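PDB 4WES: nitrogenase molybdenum-iron protein alpha chain, which catalyses, together with its beta chain and the nitrogenase iron protein, the ATP-dependent reduction of dinitrogen to ammonia at an iron-molybdenum cofactor. Local coordinates for residues D226-K231 / A317-A322; G291-L296 / A491-V496. All coordinates share one frame; numbering follows the deposited sequence.

Contact 1: D226-K231 / A317-A322; sequences DRVLEK and AEEIAA
One carboxylate oxygen, Glu319 OE2, is held by two cations at once: Arg227 NH1 and Lys231 NZ come to it from opposite faces of the carboxylate plane. This is the centre of a four-residue salt-bridge network spanning two helices, 221-232 and 306-334, whose short segments run at 140° to each other and approach no closer than 12.5 Å between axes. At that spacing long side chains have to bridge the gap. Arg227 does so end-on, one nitrogen to each oxygen: NH1 lies 2.9 Å from Glu319 OE2, and NH2 makes a nearly straight bond to OE1. CG anti to the backbone N (chi1 -178°) and a bend at chi3 bring it round. Both oxygens lie close to the guanidinium plane, yet the two flat groups are twisted 43° apart, and NH2 meets OE1 from above the carboxylate plane. NH2 also forms a salt bridge to Glu224, one turn earlier on the helix of Arg227. Val228 CG2 sits against one face of the guanidinium and borders Glu319 CD, giving the ion pair an apolar flank. One turn on from Arg227, Lys231 uses the anti side of Glu319 OE2 at 2.8 Å from NZ. With two cations at one oxygen, buried Glu319 would probably stay ionised. Glu318, on the exposed side, reaches the same ammonium with its carboxylate and completes the network, its OE2 2.7 Å from Lys231 NZ.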
loop_
_atom_site.group_PDB
_atom_site.type_symbol
_atom_site.label_atom_id
_atom_site.label_comp_id
_atom_site.label_asym_id
_atom_site.label_seq_id
_atom_site.Cartn_x
_atom_site.Cartn_y
_atom_site.Cartn_z
ATOM N N ASP A 226 10.781 -8.038 35.325
ATOM C CA ASP A 226 10.040 -7.480 36.460
ATOM C C ASP A 226 8.794 -8.274 36.725
ATOM O O ASP A 226 8.387 -8.464 37.882
ATOM C CB ASP A 226 9.676 -6.004 36.225
ATOM C CG ASP A 226 10.887 -5.104 36.195
ATOM O OD1 ASP A 226 12.017 -5.576 36.452
ATOM O OD2 ASP A 226 10.673 -3.903 35.923
ATOM N N ARG A 227 8.104 -8.739 35.687
ATOM C CA ARG A 227 6.877 -9.521 35.863
ATOM C C ARG A 227 7.137 -10.711 36.780
ATOM O O ARG A 227 6.357 -10.983 37.718
ATOM C CB ARG A 227 6.407 -10.010 34.484
ATOM C CG ARG A 227 5.114 -10.802 34.517
ATOM C CD ARG A 227 4.726 -11.325 33.157
ATOM N NE ARG A 227 5.643 -12.328 32.653
ATOM C CZ ARG A 227 5.685 -13.602 33.041
ATOM N NH1 ARG A 227 4.802 -14.058 33.927
ATOM N NH2 ARG A 227 6.617 -14.420 32.584
ATOM N N VAL A 228 8.220 -11.428 36.504
ATOM C CA VAL A 228 8.553 -12.622 37.283
ATOM C C VAL A 228 9.049 -12.271 38.675
ATOM O O VAL A 228 8.658 -12.899 39.661
ATOM C CB VAL A 228 9.557 -13.533 36.526
ATOM C CG1 VAL A 228 10.017 -14.686 37.350
ATOM C CG2 VAL A 228 8.851 -14.055 35.302
ATOM N N LEU A 229 9.894 -11.252 38.786
ATOM C CA LEU A 229 10.418 -10.854 40.096
ATOM C C LEU A 229 9.285 -10.406 41.005
ATOM O O LEU A 229 9.262 -10.753 42.206
ATOM C CB LEU A 229 11.452 -9.735 39.926
ATOM C CG LEU A 229 12.748 -10.156 39.244
ATOM C CD1 LEU A 229 13.616 -8.947 38.917
ATOM C CD2 LEU A 229 13.493 -11.169 40.075
ATOM N N GLU A 230 8.356 -9.626 40.467
ATOM C CA GLU A 230 7.243 -9.149 41.276
ATOM C C GLU A 230 6.297 -10.301 41.663
ATOM O O GLU A 230 5.743 -10.284 42.790
ATOM C CB GLU A 230 6.513 -8.021 40.527
ATOM C CG GLU A 230 7.394 -6.773 40.491
ATOM C CD GLU A 230 6.933 -5.638 39.585
ATOM O OE1 GLU A 230 7.529 -4.534 39.725
ATOM O OE2 GLU A 230 5.987 -5.776 38.767
ATOM N N LYS A 231 6.118 -11.299 40.799
ATOM C CA LYS A 231 5.320 -12.474 41.164
ATOM C C LYS A 231 5.916 -13.219 42.370
ATOM O O LYS A 231 5.174 -13.712 43.227
ATOM C CB LYS A 231 5.239 -13.478 39.996
ATOM C CG LYS A 231 4.165 -13.272 38.975
ATOM C CD LYS A 231 4.307 -14.296 37.847
ATOM C CE LYS A 231 3.839 -15.656 38.282
ATOM N NZ LYS A 231 3.573 -16.502 37.087
ATOM N N ALA A 317 8.451 -23.292 38.566
ATOM C CA ALA A 317 7.766 -24.462 38.052
ATOM C C ALA A 317 6.591 -24.093 37.146
ATOM O O ALA A 317 6.410 -24.712 36.084
ATOM C CB ALA A 317 7.290 -25.331 39.195
ATOM N N GLU A 318 5.818 -23.074 37.539
ATOM C CA GLU A 318 4.658 -22.717 36.744
ATOM C C GLU A 318 5.076 -22.067 35.421
ATOM O O GLU A 318 4.471 -22.302 34.367
ATOM C CB GLU A 318 3.665 -21.847 37.493
ATOM C CG GLU A 318 3.998 -20.426 37.652
ATOM C CD GLU A 318 3.047 -19.744 38.593
ATOM O OE1 GLU A 318 2.149 -20.409 39.143
ATOM O OE2 GLU A 318 3.228 -18.562 38.816
ATOM N N GLU A 319 6.109 -21.219 35.460
ATOM C CA GLU A 319 6.590 -20.557 34.250
ATOM C C GLU A 319 7.147 -21.582 33.244
ATOM O O GLU A 319 6.877 -21.513 32.041
ATOM C CB GLU A 319 7.636 -19.518 34.617
ATOM C CG GLU A 319 7.100 -18.295 35.358
ATOM C CD GLU A 319 6.275 -17.350 34.500
ATOM O OE1 GLU A 319 6.535 -17.228 33.272
ATOM O OE2 GLU A 319 5.449 -16.612 35.075
ATOM N N ILE A 320 7.909 -22.551 33.743
ATOM C CA ILE A 320 8.487 -23.560 32.863
ATOM C C ILE A 320 7.378 -24.457 32.322
ATOM O O ILE A 320 7.366 -24.787 31.126
ATOM C CB ILE A 320 9.583 -24.350 33.568
ATOM C CG1 ILE A 320 10.802 -23.450 33.789
ATOM C CG2 ILE A 320 9.948 -25.611 32.761
ATOM C CD1 ILE A 320 11.945 -24.101 34.510
ATOM N N ALA A 321 6.436 -24.839 33.171
ATOM C CA ALA A 321 5.353 -25.698 32.681
ATOM C C ALA A 321 4.609 -25.050 31.531
ATOM O O ALA A 321 4.193 -25.737 30.599
ATOM C CB ALA A 321 4.408 -26.096 33.810
ATOM N N ALA A 322 4.429 -23.742 31.585
ATOM C CA ALA A 322 3.684 -23.031 30.573
ATOM C C ALA A 322 4.389 -22.997 29.212
ATOM O O ALA A 322 3.734 -22.812 28.194
ATOM C CB ALA A 322 3.382 -21.618 31.017
#

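Contact 2: G291-L296 / A491-V496; sequences GIVETL and AGFRGV
Gly291 O, just ahead of the Ile292 that meets Gly492 and Phe493, takes two bonds from Thr295, the backbone N on one face of its carbonyl plane and OG1 on the other. The hydroxyl bond is the shorter, 2.8 Å from OG1 to Gly291 O, and OG1 is also bonded to Asn285 N, so this turn of helix 289-303 is tied to the loop before it. The contact itself is antiparallel helix packing, with the segment of helix 289-303 at 169° to the start of helix 492-507. Ile292 carries it with two branches. CG1 lies anti to the carbonyl carbon (chi1 -61°), which sends CD1 across to the backbone of Gly492, 3.2 Å from its C and tight against its CA. CG2 instead touches the CE2-CZ side of the Phe493 ring, 3.7 Å from CZ, while CD1 lies over a face of that ring. Leu296 CD1 adds a more distant touch, 4.4 Å from Phe493 CE2. No hydrogen bond crosses between the segments, so they are held to each other by van der Waals fit, closest where the isoleucine methyl meets glycine backbone.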
loop_
_atom_site.group_PDB
_atom_site.type_symbol
_atom_site.label_atom_id
_atom_site.label_comp_id
_atom_site.label_asym_id
_atom_site.label_seq_id
_atom_site.Cartn_x
_atom_site.Cartn_y
_atom_site.Cartn_z
ATOM N N GLY A 291 19.737 -19.712 32.744
ATOM C CA GLY A 291 20.209 -18.463 33.311
ATOM C C GLY A 291 19.258 -17.878 34.332
ATOM O O GLY A 291 19.660 -17.533 35.446
ATOM N N ILE A 292 18.003 -17.778 33.951
ATOM C CA ILE A 292 16.978 -17.222 34.808
ATOM C C ILE A 292 16.815 -18.035 36.075
ATOM O O ILE A 292 16.736 -17.472 37.188
ATOM C CB ILE A 292 15.625 -17.168 34.065
ATOM C CG1 ILE A 292 15.703 -16.296 32.823
ATOM C CG2 ILE A 292 14.527 -16.695 35.004
ATOM C CD1 ILE A 292 14.658 -16.651 31.785
ATOM N N VAL A 293 16.729 -19.340 35.934
ATOM C CA VAL A 293 16.525 -20.228 37.082
ATOM C C VAL A 293 17.662 -20.076 38.095
ATOM O O VAL A 293 17.460 -19.962 39.303
ATOM C CB VAL A 293 16.389 -21.686 36.624
ATOM C CG1 VAL A 293 16.446 -22.651 37.802
ATOM C CG2 VAL A 293 15.089 -21.873 35.893
ATOM N N GLU A 294 18.890 -20.092 37.576
ATOM C CA GLU A 294 20.082 -19.941 38.438
ATOM C C GLU A 294 20.051 -18.574 39.134
ATOM O O GLU A 294 20.336 -18.484 40.334
ATOM C CB GLU A 294 21.372 -20.098 37.628
ATOM C CG GLU A 294 22.636 -19.845 38.410
ATOM C CD GLU A 294 23.892 -20.157 37.609
ATOM O OE1 GLU A 294 23.978 -19.761 36.429
ATOM O OE2 GLU A 294 24.787 -20.811 38.178
ATOM N N THR A 295 19.710 -17.526 38.383
ATOM C CA THR A 295 19.639 -16.180 38.945
ATOM C C THR A 295 18.630 -16.144 40.102
ATOM O O THR A 295 18.925 -15.629 41.188
ATOM C CB THR A 295 19.205 -15.186 37.861
ATOM O OG1 THR A 295 20.198 -15.110 36.832
ATOM C CG2 THR A 295 18.988 -13.803 38.464
ATOM N N LEU A 296 17.429 -16.636 39.867
ATOM C CA LEU A 296 16.381 -16.581 40.876
ATOM C C LEU A 296 16.789 -17.383 42.101
ATOM O O LEU A 296 16.515 -17.004 43.241
ATOM C CB LEU A 296 15.059 -17.087 40.308
ATOM C CG LEU A 296 14.447 -16.231 39.199
ATOM C CD1 LEU A 296 13.209 -16.937 38.646
ATOM C CD2 LEU A 296 14.081 -14.852 39.716
ATOM N N ALA A 491 14.559 -11.620 26.814
ATOM C CA ALA A 491 14.886 -12.028 28.186
ATOM C C ALA A 491 13.677 -12.635 28.879
ATOM O O ALA A 491 12.538 -12.440 28.468
ATOM C CB ALA A 491 15.386 -10.800 28.966
ATOM N N GLY A 492 13.956 -13.301 29.989
ATOM C CA GLY A 492 12.906 -13.894 30.806
ATOM C C GLY A 492 12.286 -15.131 30.173
ATOM O O GLY A 492 12.687 -15.579 29.086
ATOM N N PHE A 493 11.295 -15.687 30.863
ATOM C CA PHE A 493 10.698 -16.920 30.412
ATOM C C PHE A 493 9.947 -16.737 29.103
ATOM O O PHE A 493 10.072 -17.559 28.197
ATOM C CB PHE A 493 9.758 -17.464 31.483
ATOM C CG PHE A 493 10.466 -18.036 32.679
ATOM C CD1 PHE A 493 11.155 -19.228 32.605
ATOM C CD2 PHE A 493 10.416 -17.401 33.904
ATOM C CE1 PHE A 493 11.781 -19.761 33.720
ATOM C CE2 PHE A 493 11.025 -17.936 35.015
ATOM C CZ PHE A 493 11.723 -19.110 34.923
ATOM N N ARG A 494 9.134 -15.687 29.001
ATOM C CA ARG A 494 8.443 -15.432 27.732
ATOM C C ARG A 494 9.430 -15.091 26.629
ATOM O O ARG A 494 9.163 -15.370 25.433
ATOM C CB ARG A 494 7.419 -14.318 27.849
ATOM C CG ARG A 494 6.283 -14.739 28.731
ATOM C CD ARG A 494 5.246 -13.665 28.842
ATOM N NE ARG A 494 4.227 -14.050 29.798
ATOM C CZ ARG A 494 3.334 -13.202 30.278
ATOM N NH1 ARG A 494 3.320 -11.948 29.845
ATOM N NH2 ARG A 494 2.461 -13.611 31.174
ATOM N N GLY A 495 10.561 -14.500 26.991
ATOM C CA GLY A 495 11.597 -14.208 26.018
ATOM C C GLY A 495 12.200 -15.432 25.362
ATOM O O GLY A 495 12.544 -15.381 24.182
ATOM N N VAL A 496 12.376 -16.512 26.107
ATOM C CA VAL A 496 12.900 -17.733 25.504
ATOM C C VAL A 496 11.966 -18.162 24.355
ATOM O O VAL A 496 12.447 -18.579 23.300
ATOM C CB VAL A 496 13.051 -18.867 26.538
ATOM C CG1 VAL A 496 13.641 -20.097 25.890
ATOM C CG2 VAL A 496 13.905 -18.458 27.718
#

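How the contacts relate
The two contacts lie side by side, their centres 9 Å apart, and join four helices into one cluster. Along the chain the segments alternate: 226-231 (contact 1), 291-296 (contact 2), 317-322 (contact 1), 491-496 (contact 2). Helix 221-232 connects strands 209-215 and 235-239 of a four-stranded parallel sheet, and helices 289-303 and 306-334 are consecutive, whereas helix 492-507 comes from near the end of the chain. Phe493 is one connection, its CD2 3.6 Å from Glu319 CB, while Leu229 meets Leu296 and Arg227 packs on Arg494. A polar outer network thus adjoins an apolar buried seam, joining distant parts of the chain away from the annotated metal-cluster sites.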